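Local coordinates for CBS domain protein/ACT domain protein (Thermotoga maritima, PDB 1VR9) that is of unknown function but carries a CBS domain pair and an ACT domain, and is only tentatively linked to magnesium binding and transport, at residues E63-L66 against D67-L70. Numbering follows the deposited sequence.
Sequences EDLL and DLDL
Leu65 and Leu68 meet across a type I beta turn that runs from one to the other, at the end of a 3-10 segment in the first CBS domain. Their side chains are set at a slant to each other. The touch is between single methyl groups: CD2 of Leu65 lies 3.7 Å from CD1 of Leu68. Leu68 has CG beside its backbone N (chi1 -58°), and the side chain leads back toward the 3-10 segment. Leu68 CD1 also packs on the backbone, 3.5 Å from Asp64 O. Leu65 is buried and rests on Cys35 of helix 32-41. Leu68 is partly exposed and touches Val32 of the same helix, and both leucines reach Lys77. The pair thus joins the turn to helix 32-41 and to the loop carrying Lys77, ahead of strand 85-86. With an alanine at Leu68, Leu65 CD2 would probably lose the methyl it touches in this turn, opening a gap beside Asp64 O. Leu66 and Asp67 occupy the two central positions of the turn. Their side chains run alongside each other and point the same way, on the exposed surface. Leu66 has CG anti to its backbone N (chi1 -177°), which places CG 3.7 Å from Asp67 OD1. The turn itself is closed by a weak hydrogen bond from Leu68 N to Leu65 O, 3.3 Å long and bent to 149°. Two waters brace the backbone. One donates to Asp64 O and accepts from Asp67 N, linking the 3-10 segment to the turn. The other gives Leu65 O a second donor, and its bond to Leu68 O is short, at 2.6 Å from the water oxygen.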
ATOM      1  N   GLU A  63      -4.870  -7.342 -11.241  1.00 28.80           N
ATOM      2  CA  GLU A  63      -5.898  -8.140 -11.918  1.00 29.77           C
ATOM      3  C   GLU A  63      -7.063  -7.273 -12.388  1.00 28.93           C
ATOM      4  O   GLU A  63      -7.683  -7.561 -13.417  1.00 28.55           O
ATOM      5  CB  GLU A  63      -6.423  -9.250 -10.987  1.00 29.80           C
ATOM      6  CG  GLU A  63      -7.176  -8.698  -9.767  1.00 33.10           C
ATOM      7  CD  GLU A  63      -7.757  -9.764  -8.841  1.00 33.54           C
ATOM      8  OE1 GLU A  63      -7.768 -10.973  -9.185  1.00 39.48           O
ATOM      9  OE2 GLU A  63      -8.217  -9.365  -7.743  1.00 40.45           O
ATOM     10  N   ASP A  64      -7.341  -6.210 -11.635  1.00 28.20           N
ATOM     11  CA  ASP A  64      -8.409  -5.269 -11.964  1.00 28.76           C
ATOM     12  C   ASP A  64      -8.121  -4.372 -13.192  1.00 28.27           C
ATOM     13  O   ASP A  64      -9.025  -3.698 -13.694  1.00 28.02           O
ATOM     14  CB  ASP A  64      -8.738  -4.410 -10.733  1.00 28.67           C
ATOM     15  CG  ASP A  64      -9.400  -5.212  -9.614  1.00 31.87           C
ATOM     16  OD1 ASP A  64      -9.916  -6.324  -9.888  1.00 34.00           O
ATOM     17  OD2 ASP A  64      -9.417  -4.730  -8.461  1.00 35.12           O
ATOM     18  N   LEU A  65      -6.884  -4.365 -13.689  1.00 27.65           N
ATOM     19  CA  LEU A  65      -6.536  -3.554 -14.852  1.00 27.87           C
ATOM     20  C   LEU A  65      -6.417  -4.332 -16.166  1.00 27.85           C
ATOM     21  O   LEU A  65      -6.119  -3.739 -17.202  1.00 27.75           O
ATOM     22  CB  LEU A  65      -5.233  -2.786 -14.578  1.00 27.65           C
ATOM     23  CG  LEU A  65      -5.184  -2.012 -13.247  1.00 26.99           C
ATOM     24  CD1 LEU A  65      -3.810  -1.374 -13.048  1.00 27.86           C
ATOM     25  CD2 LEU A  65      -6.299  -0.972 -13.166  1.00 26.42           C
ATOM     26  N   LEU A  66      -6.661  -5.647 -16.129  1.00 28.45           N
ATOM     27  CA  LEU A  66      -6.412  -6.528 -17.273  1.00 28.35           C
ATOM     28  C   LEU A  66      -7.104  -6.093 -18.567  1.00 28.11           C
ATOM     29  O   LEU A  66      -6.474  -6.054 -19.632  1.00 27.39           O
ATOM     30  CB  LEU A  66      -6.835  -7.971 -16.926  1.00 28.83           C
ATOM     31  CG  LEU A  66      -6.587  -9.066 -17.969  1.00 29.61           C
ATOM     32  CD1 LEU A  66      -5.105  -9.288 -18.193  1.00 31.53           C
ATOM     33  CD2 LEU A  66      -7.272 -10.364 -17.549  1.00 29.47           C
ATOM     34  N   ASP A  67      -8.396  -5.787 -18.484  1.00 27.78           N
ATOM     35  CA  ASP A  67      -9.173  -5.463 -19.685  1.00 28.40           C
ATOM     36  C   ASP A  67      -9.457  -3.966 -19.821  1.00 27.90           C
ATOM     37  O   ASP A  67     -10.523  -3.568 -20.309  1.00 28.61           O
ATOM     38  CB  ASP A  67     -10.475  -6.269 -19.687  1.00 29.10           C
ATOM     39  CG  ASP A  67     -10.236  -7.782 -19.772  1.00 31.87           C
ATOM     40  OD1 ASP A  67      -9.267  -8.223 -20.439  1.00 35.39           O
ATOM     41  OD2 ASP A  67     -11.034  -8.543 -19.178  1.00 36.04           O
ATOM     42  N   LEU A  68      -8.482  -3.138 -19.441  1.00 27.54           N
ATOM     43  CA  LEU A  68      -8.608  -1.691 -19.569  1.00 26.86           C
ATOM     44  C   LEU A  68      -7.663  -1.106 -20.629  1.00 26.21           C
ATOM     45  O   LEU A  68      -6.529  -1.568 -20.806  1.00 27.10           O
ATOM     46  CB  LEU A  68      -8.339  -1.030 -18.209  1.00 27.14           C
ATOM     47  CG  LEU A  68      -9.266  -1.507 -17.087  1.00 27.59           C
ATOM     48  CD1 LEU A  68      -8.934  -0.833 -15.769  1.00 29.16           C
ATOM     49  CD2 LEU A  68     -10.734  -1.297 -17.447  1.00 28.69           C
ATOM     50  N   ASP A  69      -8.128  -0.063 -21.305  1.00 25.33           N
ATOM     51  CA  ASP A  69      -7.295   0.696 -22.233  1.00 24.55           C
ATOM     52  C   ASP A  69      -6.156   1.313 -21.427  1.00 23.83           C
ATOM     53  O   ASP A  69      -6.385   1.804 -20.328  1.00 21.64           O
ATOM     54  CB  ASP A  69      -8.109   1.806 -22.899  1.00 25.09           C
ATOM     55  CG  ASP A  69      -7.382   2.440 -24.086  1.00 25.52           C
ATOM     56  OD1 ASP A  69      -6.335   3.095 -23.878  1.00 26.13           O
ATOM     57  OD2 ASP A  69      -7.871   2.287 -25.232  1.00 29.42           O
ATOM     58  N   LEU A  70      -4.945   1.279 -21.972  1.00 23.23           N
ATOM     59  CA  LEU A  70      -3.760   1.779 -21.250  1.00 23.30           C
ATOM     60  C   LEU A  70      -3.818   3.280 -20.954  1.00 23.15           C
ATOM     61  O   LEU A  70      -3.208   3.748 -19.996  1.00 22.05           O
ATOM     62  CB  LEU A  70      -2.482   1.446 -22.020  1.00 23.25           C
ATOM     63  CG  LEU A  70      -2.175  -0.058 -22.122  1.00 24.27           C
ATOM     64  CD1 LEU A  70      -1.038  -0.320 -23.070  1.00 25.34           C
ATOM     65  CD2 LEU A  70      -1.891  -0.657 -20.740  1.00 25.51           C
TER
HETATM   66  O   HOH W   1     -10.074  -5.180 -16.102  1.00 34.70           O
HETATM   67  O   HOH W   2      -4.536  -2.578 -19.520  1.00 33.64           O